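Local coordinates for protein putative peptidase (PDB 3CE2) that probably hydrolyses small bioactive peptides as a zinc-dependent oligopeptidase of the M3B family, at residues S265-A270 and Y531-Y536; N275-V280 and F574-L579; N283-V288 and R471-A476; P425-E430 and V535-T540. All coordinates share one frame; numbering follows the deposited sequence.

Contact 1: S265-A270 and Y531-Y536; sequences SCLQAA and YNFYVY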
loop_
_atom_site.group_PDB
_atom_site.type_symbol
_atom_site.label_atom_id
_atom_site.label_comp_id
_atom_site.label_asym_id
_atom_site.label_seq_id
_atom_site.Cartn_x
_atom_site.Cartn_y
_atom_site.Cartn_z
ATOM N N SER A 265 -0.006 4.035 -24.604
ATOM C CA SER A 265 -0.417 2.753 -24.043
ATOM C C SER A 265 -0.943 3.049 -22.656
ATOM O O SER A 265 -0.711 4.140 -22.141
ATOM C CB SER A 265 0.766 1.809 -23.939
ATOM O OG SER A 265 1.659 2.310 -22.972
ATOM N N CYS A 266 -1.635 2.088 -22.046
ATOM C CA CYS A 266 -2.279 2.320 -20.751
ATOM C C CYS A 266 -1.253 2.338 -19.649
ATOM O O CYS A 266 -1.383 3.106 -18.687
ATOM C CB CYS A 266 -3.322 1.246 -20.467
ATOM S SG CYS A 266 -4.523 1.106 -21.781
ATOM N N LEU A 267 -0.239 1.483 -19.801
ATOM C CA LEU A 267 0.902 1.467 -18.903
ATOM C C LEU A 267 1.510 2.860 -18.758
ATOM O O LEU A 267 1.716 3.332 -17.633
ATOM C CB LEU A 267 1.960 0.481 -19.389
ATOM C CG LEU A 267 3.206 0.349 -18.501
ATOM C CD1 LEU A 267 2.915 -0.279 -17.122
ATOM C CD2 LEU A 267 4.238 -0.460 -19.230
ATOM N N GLN A 268 1.775 3.531 -19.880
ATOM C CA GLN A 268 2.397 4.872 -19.830
ATOM C C GLN A 268 1.456 5.834 -19.175
ATOM O O GLN A 268 1.888 6.720 -18.449
ATOM C CB GLN A 268 2.776 5.407 -21.211
ATOM C CG GLN A 268 3.939 4.662 -21.867
ATOM C CD GLN A 268 4.476 5.343 -23.134
ATOM O OE1 GLN A 268 3.715 5.905 -23.928
ATOM N NE2 GLN A 268 5.797 5.280 -23.323
ATOM N N ALA A 269 0.165 5.652 -19.428
ATOM C CA ALA A 269 -0.849 6.487 -18.790
ATOM C C ALA A 269 -0.785 6.365 -17.275
ATOM O O ALA A 269 -0.877 7.354 -16.567
ATOM C CB ALA A 269 -2.258 6.148 -19.303
ATOM N N ALA A 270 -0.622 5.145 -16.790
ATOM C CA ALA A 270 -0.569 4.890 -15.355
ATOM C C ALA A 270 0.768 5.247 -14.707
ATOM O O ALA A 270 0.820 5.570 -13.531
ATOM C CB ALA A 270 -0.905 3.427 -15.085
ATOM N N TYR A 531 -6.946 -3.186 -10.721
ATOM C CA TYR A 531 -6.560 -2.732 -12.037
ATOM C C TYR A 531 -6.182 -1.227 -12.144
ATOM O O TYR A 531 -6.439 -0.395 -11.255
ATOM C CB TYR A 531 -7.549 -3.244 -13.100
ATOM C CG TYR A 531 -7.547 -4.761 -13.166
ATOM C CD1 TYR A 531 -6.921 -5.415 -14.202
ATOM C CD2 TYR A 531 -8.116 -5.531 -12.176
ATOM C CE1 TYR A 531 -6.875 -6.806 -14.280
ATOM C CE2 TYR A 531 -8.084 -6.932 -12.247
ATOM C CZ TYR A 531 -7.458 -7.560 -13.315
ATOM O OH TYR A 531 -7.392 -8.932 -13.447
ATOM N N ASN A 532 -5.529 -0.930 -13.257
ATOM C CA ASN A 532 -4.767 0.296 -13.449
ATOM C C ASN A 532 -3.384 0.258 -12.789
ATOM O O ASN A 532 -2.960 1.181 -12.122
ATOM C CB ASN A 532 -5.559 1.551 -13.093
ATOM C CG ASN A 532 -5.255 2.701 -14.045
ATOM O OD1 ASN A 532 -5.072 2.499 -15.253
ATOM N ND2 ASN A 532 -5.180 3.908 -13.503
ATOM N N PHE A 533 -2.699 -0.852 -12.990
ATOM C CA PHE A 533 -1.275 -0.895 -12.821
ATOM C C PHE A 533 -0.780 -0.317 -11.512
ATOM O O PHE A 533 0.100 0.540 -11.509
ATOM C CB PHE A 533 -0.618 -0.134 -13.961
ATOM C CG PHE A 533 -0.797 -0.782 -15.299
ATOM C CD1 PHE A 533 -1.726 -0.285 -16.206
ATOM C CD2 PHE A 533 -0.032 -1.887 -15.655
ATOM C CE1 PHE A 533 -1.897 -0.879 -17.426
ATOM C CE2 PHE A 533 -0.187 -2.480 -16.890
ATOM C CZ PHE A 533 -1.117 -1.979 -17.774
ATOM N N TYR A 534 -1.309 -0.774 -10.394
ATOM C CA TYR A 534 -0.697 -0.329 -9.168
ATOM C C TYR A 534 -0.068 -1.483 -8.405
ATOM O O TYR A 534 0.904 -1.298 -7.662
ATOM C CB TYR A 534 -1.665 0.526 -8.328
ATOM C CG TYR A 534 -2.538 -0.225 -7.367
ATOM C CD1 TYR A 534 -2.107 -0.453 -6.062
ATOM C CD2 TYR A 534 -3.808 -0.663 -7.750
ATOM C CE1 TYR A 534 -2.883 -1.144 -5.144
ATOM C CE2 TYR A 534 -4.657 -1.366 -6.855
ATOM N N VAL A 535 -0.598 -2.681 -8.630
ATOM C CA VAL A 535 -0.063 -3.894 -8.014
ATOM C C VAL A 535 1.468 -4.097 -8.111
ATOM O O VAL A 535 2.107 -4.513 -7.130
ATOM C CB VAL A 535 -0.858 -5.146 -8.459
ATOM C CG1 VAL A 535 -0.033 -6.379 -8.370
ATOM C CG2 VAL A 535 -2.094 -5.306 -7.592
ATOM N N TYR A 536 2.078 -3.766 -9.244
ATOM C CA TYR A 536 3.548 -3.858 -9.319
ATOM C C TYR A 536 4.226 -3.122 -8.164
ATOM O O TYR A 536 5.279 -3.548 -7.693
ATOM C CB TYR A 536 4.099 -3.402 -10.680
ATOM C CG TYR A 536 4.276 -1.920 -10.810
ATOM C CD1 TYR A 536 5.547 -1.354 -10.777
ATOM C CD2 TYR A 536 3.174 -1.079 -10.961
ATOM C CE1 TYR A 536 5.722 0.042 -10.884
ATOM C CE2 TYR A 536 3.329 0.297 -11.064
ATOM C CZ TYR A 536 4.609 0.854 -11.025
ATOM O OH TYR A 536 4.770 2.218 -11.127
#

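Contact 2: N275-V280 and F574-L579; sequences NIPTTV and FPLEIL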
loop_
_atom_site.group_PDB
_atom_site.type_symbol
_atom_site.label_atom_id
_atom_site.label_comp_id
_atom_site.label_asym_id
_atom_site.label_seq_id
_atom_site.Cartn_x
_atom_site.Cartn_y
_atom_site.Cartn_z
ATOM N N ASN A 275 6.161 9.448 -12.851
ATOM C CA ASN A 275 7.289 9.528 -13.751
ATOM C C ASN A 275 8.126 8.244 -13.819
ATOM O O ASN A 275 9.352 8.291 -13.750
ATOM C CB ASN A 275 8.193 10.662 -13.330
ATOM C CG ASN A 275 9.146 11.032 -14.414
ATOM O OD1 ASN A 275 8.942 10.645 -15.563
ATOM N ND2 ASN A 275 10.199 11.767 -14.074
ATOM N N ILE A 276 7.474 7.098 -13.964
ATOM C CA ILE A 276 8.198 5.846 -14.041
ATOM C C ILE A 276 8.389 5.412 -15.501
ATOM O O ILE A 276 7.437 5.388 -16.281
ATOM C CB ILE A 276 7.445 4.762 -13.286
ATOM C CG1 ILE A 276 6.962 5.311 -11.932
ATOM C CG2 ILE A 276 8.294 3.472 -13.170
ATOM C CD1 ILE A 276 7.895 5.084 -10.823
ATOM N N PRO A 277 9.637 5.099 -15.887
ATOM C CA PRO A 277 9.869 4.623 -17.248
ATOM C C PRO A 277 9.258 3.238 -17.395
ATOM O O PRO A 277 9.367 2.423 -16.480
ATOM C CB PRO A 277 11.412 4.539 -17.347
ATOM C CG PRO A 277 11.927 5.263 -16.167
ATOM C CD PRO A 277 10.881 5.169 -15.104
ATOM N N THR A 278 8.632 2.968 -18.535
ATOM C CA THR A 278 7.982 1.677 -18.726
ATOM C C THR A 278 9.008 0.570 -18.556
ATOM O O THR A 278 8.674 -0.568 -18.195
ATOM C CB THR A 278 7.336 1.531 -20.113
ATOM O OG1 THR A 278 8.344 1.199 -21.068
ATOM C CG2 THR A 278 6.621 2.811 -20.538
ATOM N N THR A 279 10.270 0.895 -18.794
ATOM C CA THR A 279 11.257 -0.166 -18.761
ATOM C C THR A 279 11.415 -0.725 -17.357
ATOM O O THR A 279 11.785 -1.875 -17.170
ATOM C CB THR A 279 12.608 0.280 -19.327
ATOM O OG1 THR A 279 13.178 1.280 -18.471
ATOM C CG2 THR A 279 12.418 0.847 -20.735
ATOM N N VAL A 280 11.119 0.081 -16.355
ATOM C CA VAL A 280 11.277 -0.406 -15.001
ATOM C C VAL A 280 10.216 -1.478 -14.764
ATOM O O VAL A 280 10.492 -2.558 -14.218
ATOM C CB VAL A 280 11.145 0.732 -13.986
ATOM C CG1 VAL A 280 11.171 0.189 -12.582
ATOM C CG2 VAL A 280 12.249 1.750 -14.199
ATOM N N PHE A 574 10.393 12.894 -7.407
ATOM C CA PHE A 574 9.828 11.653 -7.920
ATOM C C PHE A 574 10.390 10.472 -7.163
ATOM O O PHE A 574 11.566 10.462 -6.804
ATOM C CB PHE A 574 10.111 11.523 -9.417
ATOM C CG PHE A 574 9.429 12.584 -10.234
ATOM C CD1 PHE A 574 8.029 12.646 -10.287
ATOM C CD2 PHE A 574 10.168 13.563 -10.892
ATOM C CE1 PHE A 574 7.389 13.641 -11.006
ATOM C CE2 PHE A 574 9.519 14.559 -11.624
ATOM C CZ PHE A 574 8.140 14.601 -11.674
ATOM N N PRO A 575 9.552 9.468 -6.911
ATOM C CA PRO A 575 9.966 8.330 -6.060
ATOM C C PRO A 575 11.251 7.611 -6.493
ATOM O O PRO A 575 12.050 7.232 -5.636
ATOM C CB PRO A 575 8.770 7.374 -6.119
ATOM C CG PRO A 575 7.894 7.870 -7.289
ATOM C CD PRO A 575 8.168 9.344 -7.412
ATOM N N LEU A 576 11.462 7.410 -7.792
ATOM C CA LEU A 576 12.700 6.727 -8.196
ATOM C C LEU A 576 13.916 7.601 -7.929
ATOM O O LEU A 576 14.983 7.094 -7.550
ATOM C CB LEU A 576 12.682 6.274 -9.657
ATOM C CG LEU A 576 11.595 5.274 -10.081
ATOM C CD1 LEU A 576 11.748 4.934 -11.545
ATOM C CD2 LEU A 576 11.517 4.001 -9.199
ATOM N N GLU A 577 13.758 8.907 -8.131
ATOM C CA GLU A 577 14.823 9.853 -7.823
ATOM C C GLU A 577 15.160 9.846 -6.339
ATOM O O GLU A 577 16.337 9.796 -5.976
ATOM C CB GLU A 577 14.486 11.255 -8.311
ATOM C CG GLU A 577 14.535 11.340 -9.822
ATOM C CD GLU A 577 15.905 10.898 -10.353
ATOM O OE1 GLU A 577 16.934 11.399 -9.824
ATOM O OE2 GLU A 577 15.957 10.035 -11.274
ATOM N N ILE A 578 14.137 9.856 -5.485
ATOM C CA ILE A 578 14.366 9.766 -4.047
ATOM C C ILE A 578 15.164 8.511 -3.722
ATOM O O ILE A 578 16.074 8.511 -2.900
ATOM C CB ILE A 578 13.062 9.690 -3.271
ATOM C CG1 ILE A 578 12.422 11.072 -3.183
ATOM C CG2 ILE A 578 13.321 9.143 -1.869
ATOM C CD1 ILE A 578 11.008 11.051 -2.524
ATOM N N LEU A 579 14.811 7.425 -4.379
ATOM C CA LEU A 579 15.509 6.192 -4.159
ATOM C C LEU A 579 16.926 6.266 -4.700
ATOM O O LEU A 579 17.846 5.805 -4.034
ATOM C CB LEU A 579 14.744 5.052 -4.805
ATOM C CG LEU A 579 13.465 4.668 -4.080
ATOM C CD1 LEU A 579 12.756 3.560 -4.855
ATOM C CD2 LEU A 579 13.851 4.175 -2.724
#

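Contact 3: N283-V288 and R471-A476; sequences NLIDIV and RQVLFA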
loop_
_atom_site.group_PDB
_atom_site.type_symbol
_atom_site.label_atom_id
_atom_site.label_comp_id
_atom_site.label_asym_id
_atom_site.label_seq_id
_atom_site.Cartn_x
_atom_site.Cartn_y
_atom_site.Cartn_z
ATOM N N ASN A 283 11.178 -4.509 -16.990
ATOM C CA ASN A 283 12.317 -5.331 -16.604
ATOM C C ASN A 283 12.063 -6.056 -15.313
ATOM O O ASN A 283 12.626 -7.125 -15.055
ATOM C CB ASN A 283 13.602 -4.503 -16.508
ATOM C CG ASN A 283 14.041 -3.971 -17.854
ATOM O OD1 ASN A 283 13.836 -4.622 -18.892
ATOM N ND2 ASN A 283 14.614 -2.770 -17.858
ATOM N N LEU A 284 11.209 -5.475 -14.487
ATOM C CA LEU A 284 10.838 -6.138 -13.264
ATOM C C LEU A 284 10.227 -7.477 -13.649
ATOM O O LEU A 284 10.621 -8.527 -13.136
ATOM C CB LEU A 284 9.850 -5.289 -12.486
ATOM C CG LEU A 284 9.261 -6.021 -11.286
ATOM C CD1 LEU A 284 10.286 -6.104 -10.152
ATOM C CD2 LEU A 284 7.950 -5.325 -10.865
ATOM N N ILE A 285 9.291 -7.450 -14.589
ATOM C CA ILE A 285 8.656 -8.692 -15.030
ATOM C C ILE A 285 9.672 -9.702 -15.596
ATOM O O ILE A 285 9.634 -10.898 -15.257
ATOM C CB ILE A 285 7.570 -8.423 -16.091
ATOM C CG1 ILE A 285 6.385 -7.684 -15.465
ATOM C CG2 ILE A 285 7.106 -9.733 -16.703
ATOM C CD1 ILE A 285 5.500 -6.996 -16.484
ATOM N N ASP A 286 10.581 -9.220 -16.449
ATOM C CA ASP A 286 11.542 -10.102 -17.091
ATOM C C ASP A 286 12.470 -10.705 -16.044
ATOM O O ASP A 286 12.638 -11.933 -15.976
ATOM C CB ASP A 286 12.302 -9.391 -18.215
ATOM C CG ASP A 286 11.348 -8.782 -19.293
ATOM O OD1 ASP A 286 10.184 -9.232 -19.408
ATOM O OD2 ASP A 286 11.748 -7.840 -20.033
ATOM N N ILE A 287 13.047 -9.868 -15.194
ATOM C CA ILE A 287 14.002 -10.392 -14.217
ATOM C C ILE A 287 13.331 -11.379 -13.272
ATOM O O ILE A 287 13.895 -12.419 -12.945
ATOM C CB ILE A 287 14.745 -9.282 -13.431
ATOM C CG1 ILE A 287 16.104 -8.997 -14.066
ATOM C CG2 ILE A 287 15.072 -9.761 -12.068
ATOM C CD1 ILE A 287 16.047 -8.239 -15.410
ATOM N N VAL A 288 12.112 -11.061 -12.852
ATOM C CA VAL A 288 11.410 -11.922 -11.929
ATOM C C VAL A 288 11.119 -13.282 -12.563
ATOM O O VAL A 288 11.382 -14.311 -11.950
ATOM C CB VAL A 288 10.136 -11.265 -11.387
ATOM C CG1 VAL A 288 9.295 -12.292 -10.678
ATOM C CG2 VAL A 288 10.507 -10.173 -10.402
ATOM N N ARG A 471 4.030 -13.402 -6.689
ATOM C CA ARG A 471 2.632 -13.465 -7.053
ATOM C C ARG A 471 2.153 -12.134 -7.599
ATOM O O ARG A 471 1.383 -12.116 -8.544
ATOM C CB ARG A 471 1.748 -13.944 -5.904
ATOM C CG ARG A 471 0.322 -14.152 -6.372
ATOM C CD ARG A 471 -0.331 -15.390 -5.797
ATOM N NE ARG A 471 -1.149 -15.142 -4.599
ATOM C CZ ARG A 471 -2.473 -14.958 -4.601
ATOM N NH1 ARG A 471 -3.119 -14.764 -3.450
ATOM N NH2 ARG A 471 -3.150 -14.964 -5.748
ATOM N N GLN A 472 2.613 -11.019 -7.037
ATOM C CA GLN A 472 2.201 -9.702 -7.572
ATOM C C GLN A 472 2.767 -9.433 -8.957
ATOM O O GLN A 472 2.133 -8.783 -9.789
ATOM C CB GLN A 472 2.595 -8.584 -6.625
ATOM C CG GLN A 472 2.121 -8.843 -5.200
ATOM C CD GLN A 472 0.617 -9.032 -5.135
ATOM O OE1 GLN A 472 -0.133 -8.251 -5.701
ATOM N NE2 GLN A 472 0.173 -10.066 -4.446
ATOM N N VAL A 473 3.959 -9.949 -9.225
ATOM C CA VAL A 473 4.582 -9.689 -10.510
ATOM C C VAL A 473 3.876 -10.543 -11.577
ATOM O O VAL A 473 3.664 -10.123 -12.729
ATOM C CB VAL A 473 6.091 -9.964 -10.436
ATOM C CG1 VAL A 473 6.706 -9.946 -11.818
ATOM C CG2 VAL A 473 6.765 -8.943 -9.529
ATOM N N LEU A 474 3.458 -11.735 -11.182
ATOM C CA LEU A 474 2.577 -12.482 -12.060
ATOM C C LEU A 474 1.383 -11.610 -12.441
ATOM O O LEU A 474 1.166 -11.382 -13.639
ATOM C CB LEU A 474 2.134 -13.787 -11.411
ATOM C CG LEU A 474 1.542 -14.877 -12.305
ATOM C CD1 LEU A 474 1.381 -16.099 -11.473
ATOM C CD2 LEU A 474 0.214 -14.472 -12.851
ATOM N N PHE A 475 0.639 -11.092 -11.446
ATOM C CA PHE A 475 -0.521 -10.231 -11.729
ATOM C C PHE A 475 -0.064 -9.136 -12.699
ATOM O O PHE A 475 -0.748 -8.841 -13.705
ATOM C CB PHE A 475 -1.194 -9.600 -10.482
ATOM C CG PHE A 475 -1.775 -10.608 -9.440
ATOM C CD1 PHE A 475 -2.085 -11.936 -9.763
ATOM C CD2 PHE A 475 -2.080 -10.177 -8.126
ATOM C CE1 PHE A 475 -2.653 -12.819 -8.797
ATOM C CE2 PHE A 475 -2.641 -11.045 -7.177
ATOM C CZ PHE A 475 -2.926 -12.375 -7.523
ATOM N N ALA A 476 1.104 -8.555 -12.428
ATOM C CA ALA A 476 1.608 -7.441 -13.262
ATOM C C ALA A 476 1.804 -7.793 -14.724
ATOM O O ALA A 476 1.410 -7.010 -15.589
ATOM C CB ALA A 476 2.865 -6.857 -12.700
#

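Contact 4: P425-E430 and V535-T540; sequences PIFLAE and VYQYAT. With ZN (zinc ion), chain D.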
loop_
_atom_site.group_PDB
_atom_site.type_symbol
_atom_site.label_atom_id
_atom_site.label_comp_id
_atom_site.label_asym_id
_atom_site.label_seq_id
_atom_site.Cartn_x
_atom_site.Cartn_y
_atom_site.Cartn_z
ATOM N N PRO A 425 4.974 9.621 -1.561
ATOM C CA PRO A 425 3.831 9.099 -2.313
ATOM C C PRO A 425 3.569 7.624 -1.986
ATOM O O PRO A 425 4.375 6.987 -1.286
ATOM C CB PRO A 425 4.280 9.245 -3.770
ATOM C CG PRO A 425 5.757 9.031 -3.718
ATOM C CD PRO A 425 6.198 9.665 -2.376
ATOM N N ILE A 426 2.451 7.100 -2.494
ATOM C CA ILE A 426 2.006 5.730 -2.187
ATOM C C ILE A 426 3.061 4.711 -2.609
ATOM O O ILE A 426 3.351 3.760 -1.890
ATOM C CB ILE A 426 0.668 5.396 -2.881
ATOM C CG1 ILE A 426 -0.455 6.327 -2.394
ATOM C CG2 ILE A 426 0.296 3.922 -2.666
ATOM C CD1 ILE A 426 -1.061 5.947 -1.024
ATOM N N PHE A 427 3.631 4.935 -3.785
ATOM C CA PHE A 427 4.719 4.131 -4.283
ATOM C C PHE A 427 5.804 3.868 -3.222
ATOM O O PHE A 427 6.506 2.889 -3.300
ATOM C CB PHE A 427 5.326 4.836 -5.505
ATOM C CG PHE A 427 6.399 4.050 -6.197
ATOM C CD1 PHE A 427 6.136 3.394 -7.388
ATOM C CD2 PHE A 427 7.672 3.958 -5.654
ATOM C CE1 PHE A 427 7.118 2.661 -8.021
ATOM C CE2 PHE A 427 8.641 3.223 -6.279
ATOM C CZ PHE A 427 8.362 2.571 -7.469
ATOM N N LEU A 428 5.968 4.739 -2.236
ATOM C CA LEU A 428 7.035 4.516 -1.249
ATOM C C LEU A 428 6.503 4.172 0.134
ATOM O O LEU A 428 7.273 3.954 1.057
ATOM C CB LEU A 428 7.944 5.743 -1.119
ATOM C CG LEU A 428 8.772 6.312 -2.272
ATOM C CD1 LEU A 428 9.474 7.575 -1.778
ATOM C CD2 LEU A 428 9.801 5.287 -2.787
ATOM N N ALA A 429 5.187 4.123 0.286
ATOM C CA ALA A 429 4.593 4.016 1.627
ATOM C C ALA A 429 4.672 2.648 2.280
ATOM O O ALA A 429 4.322 2.503 3.443
ATOM C CB ALA A 429 3.139 4.493 1.603
ATOM N N GLU A 430 5.084 1.628 1.553
ATOM C CA GLU A 430 5.135 0.315 2.178
ATOM C C GLU A 430 6.562 -0.134 2.546
ATOM O O GLU A 430 6.745 -1.127 3.248
ATOM C CB GLU A 430 4.379 -0.741 1.338
ATOM C CG GLU A 430 2.862 -0.883 1.663
ATOM C CD GLU A 430 2.555 -1.338 3.118
ATOM O OE1 GLU A 430 2.958 -2.451 3.545
ATOM O OE2 GLU A 430 1.877 -0.587 3.843
ATOM N N VAL A 535 -0.598 -2.681 -8.630
ATOM C CA VAL A 535 -0.063 -3.894 -8.014
ATOM C C VAL A 535 1.468 -4.097 -8.111
ATOM O O VAL A 535 2.107 -4.513 -7.130
ATOM C CB VAL A 535 -0.858 -5.146 -8.459
ATOM C CG1 VAL A 535 -0.033 -6.379 -8.370
ATOM C CG2 VAL A 535 -2.094 -5.306 -7.592
ATOM N N TYR A 536 2.078 -3.766 -9.244
ATOM C CA TYR A 536 3.548 -3.858 -9.319
ATOM C C TYR A 536 4.226 -3.122 -8.164
ATOM O O TYR A 536 5.279 -3.548 -7.693
ATOM C CB TYR A 536 4.099 -3.402 -10.680
ATOM C CG TYR A 536 4.276 -1.920 -10.810
ATOM C CD1 TYR A 536 5.547 -1.354 -10.777
ATOM C CD2 TYR A 536 3.174 -1.079 -10.961
ATOM C CE1 TYR A 536 5.722 0.042 -10.884
ATOM C CE2 TYR A 536 3.329 0.297 -11.064
ATOM C CZ TYR A 536 4.609 0.854 -11.025
ATOM O OH TYR A 536 4.770 2.218 -11.127
ATOM N N GLN A 537 3.609 -2.047 -7.674
ATOM C CA GLN A 537 4.206 -1.277 -6.578
ATOM C C GLN A 537 4.358 -2.084 -5.295
ATOM O O GLN A 537 5.154 -1.729 -4.433
ATOM C CB GLN A 537 3.422 -0.003 -6.280
ATOM C CG GLN A 537 3.010 0.799 -7.499
ATOM C CD GLN A 537 2.272 2.073 -7.123
ATOM O OE1 GLN A 537 1.904 2.261 -5.973
ATOM N NE2 GLN A 537 2.058 2.953 -8.087
ATOM N N TYR A 538 3.600 -3.161 -5.139
ATOM C CA TYR A 538 3.793 -4.000 -3.942
ATOM C C TYR A 538 5.152 -4.650 -4.009
ATOM O O TYR A 538 5.891 -4.698 -3.033
ATOM C CB TYR A 538 2.729 -5.092 -3.829
ATOM C CG TYR A 538 1.331 -4.583 -3.539
ATOM C CD1 TYR A 538 1.123 -3.335 -2.948
ATOM C CD2 TYR A 538 0.218 -5.359 -3.835
ATOM C CE1 TYR A 538 -0.165 -2.869 -2.674
ATOM C CE2 TYR A 538 -1.067 -4.914 -3.555
ATOM C CZ TYR A 538 -1.252 -3.673 -2.979
ATOM O OH TYR A 538 -2.531 -3.242 -2.717
ATOM N N ALA A 539 5.465 -5.136 -5.201
ATOM C CA ALA A 539 6.722 -5.787 -5.506
ATOM C C ALA A 539 7.932 -4.843 -5.438
ATOM O O ALA A 539 8.950 -5.155 -4.810
ATOM C CB ALA A 539 6.618 -6.398 -6.870
ATOM N N THR A 540 7.835 -3.694 -6.090
ATOM C CA THR A 540 8.924 -2.733 -6.025
ATOM C C THR A 540 9.155 -2.325 -4.565
ATOM O O THR A 540 10.276 -2.330 -4.088
ATOM C CB THR A 540 8.665 -1.493 -6.920
ATOM O OG1 THR A 540 7.379 -0.951 -6.619
ATOM C CG2 THR A 540 8.668 -1.878 -8.380
HETATM ZN ZN ZN D . 1.179 -0.559 6.224
#

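Contact 1: S265-A270 and Y531-Y536
Phe533 lays its ring against the start of helix 266-271, and nearly all of this contact is apolar. Leu267 CD1 sits over one face of that ring, a CH-pi contact with CD1 4.1 Å from the ring centroid and 28° off the normal. The two side chains cross at about a right angle. Leu267 reaches the ring because its CG lies anti to the backbone N (chi1 -179°), which swings the CD1 branch over Phe533 CD2, 3.7 Å away. Nearer the Phe533 backbone, Ala270 CB packs on Phe533 CB at 3.7 Å, while Cys266 CB comes within 4.0 Å of Phe533 CE1.

The polar groups act within or beyond the two segments. Ser265 is the N-cap of the helix: its OG accepts a weak capping bond from Gln268 N at 3.3 Å. Cys266 N donates to Glu487 and Phe533 N to Glu479, so two carboxylates of helix 451-487 hold the backbones of both partners. Asn532 lies at the exposed border, its OD1 4.3 Å from Ala270 CB.

The Phe533 ring also meets those of His483 and Tyr281. A loop phenylalanine thus packs between short helix 266-271 and long helix 451-487, in the largely helical body of this M3-family peptidase, about 8 Å by side chain from the zinc ligand His484.

Contact 2: N275-V280 and F574-L579
A Schellman motif closes the helix that begins at Cys266, with Ile276 N bonded to Leu271 O, and Asn275, its C-prime residue with positive phi, touches Phe574, the N-cap residue of helix 575-581. Asn275 CB stands over one face of the Phe574 ring, 3.8 Å from the centroid and 18° off the normal, a CH-pi contact. The Asn275 side chain extends away from its own backbone N (chi1 -164°), which carries the amide on across the ring and brings Asn275 ND2 to 3.7 Å from Phe574 CD2. The amide plane is turned 70° from the ring plane, so the two flat groups are far from stacked. The Phe574 ring also makes an edge-to-face contact with Phe150, and Arg157 touches both Asn275 and Phe574.

Leu576, in the first turn of helix 575-581, carries the rest. Its CG lies 3.8 Å from Ile276 CD1, and these side chains cross at about a right angle. Leu576 CD1 points at Pro277 CD, 3.7 Å away, and more loosely meets Val280 CG2 tip to tip at 4.2 Å. Ile276 CD1 also brushes Pro575 CG.

Between the two segments the contact is mostly carbon packing, with the Asn275 amide lying against the ring, so fit of shape matters more than directed bonds.

Contact 3: N283-V288 and R471-A476
Val473 meets Val288 tip to tip, and Val473 is the side chain round which this helix pair closes. Its CG1 lies 3.7 Å from Val288 CG1, while its CG2 is 4.0 Å from Val288 CG2. The same CG2 branch also receives Leu284 CD2 at 4.0 Å, from a side chain one turn earlier on helix 278-289. Each valine sets its CG1 branch trans to the main-chain N (chi1 168° in Val288, 170° in Val473), which presents both methyls of each to the other helix. Between Leu284 and Val288, the backbone of Ile285 comes close: Ile285 CA is 4.0 Å from Val473 CG1. Ile285 CD1 then runs on to the backbone of Ala476, 4.2 Å from its carbonyl C.

The axes of segments 283-288 and 471-476 approach to 9.8 Å and cross at -125°, so the two segments cross steeply, nearer to perpendicular than to antiparallel. Ala476 O accepts a hydrogen bond from Tyr281 OH, a polar link between the same two helices.

Further out, helix 590-607 covers Leu284 and Val288 through Ile592, and helix 494-509 brings Phe508 against Val288. Ala539 of helix 536-553 packs on Val473. Five buried residues, all apolar, thus form the interface itself; with aliphatic branches as its substance, its cohesion rests on dispersion and the exclusion of water, and the tyrosine bond lies beside that core.

Contact 4: P425-E430 and V535-T540
Ile426 touches Gln537 at the foot of helix 536-553, in the loop that delivers Glu430 to the zinc site, consistent with the HExxH active site of M3 peptidases. Ile426 CG2 lies 4.0 Å from Gln537 OE1, the two side chains crossing at a slant.

Phe427 follows and carries most of the contact. A chi1 near 180° (-175°) turns its ring away from the main-chain N and sends it along helix 536-553 to meet residues on successive turns. Gln537 CG is 4.1 Å from Phe427 CD1, and the Gln537 amide plane is inclined 60° to the ring. Tyr536 OH comes in at the ring edge, near its plane, 3.9 Å from Phe427 CE1. Thr540 OG1 is 3.8 Å from Phe427 CZ and makes a weak hydrogen bond back to Gln537 O. Pro575 and Leu576 of helix 575-581 and Ile276 add apolar neighbours round the same ring.

Leu428 turns instead to Ile578 and Leu579. The backbone here folds tightly, with Leu428 N bonded to Pro425 O and Ala429 N to Ile426 O, before the chain enters helix 431-447.

Glu430 ends the segment. Its side chain bends at chi2 (-62°), and its carboxylate joins His402 and His406 on the metal. One oxygen does the binding: Glu430 OE2 is 2.5 Å from the zinc ion, whereas OE1 of the same carboxylate stays 3.7 Å away.

In the fold
The four contacts cluster within one region of the M3 peptidase, their centres 11 to 16 Å apart. Along the chain, the first segments of contacts 1, 2 and 3 follow one another from 265 to 288, and helix 278-289 serves both contacts 2 and 3. Contacts 1 and 4 share Val535 and Tyr536, where the loop enters helix 536-553. Contact 3 is nested within the loops closed by contacts 1 and 2, and contact 4 within that of contact 2. Phe427 joins contact 4 to contact 2, while Val473 against Ala539 joins it to contact 3. Helices and loops from both ends of the family region thus pack together, and contact 4 brings Glu430 to the zinc.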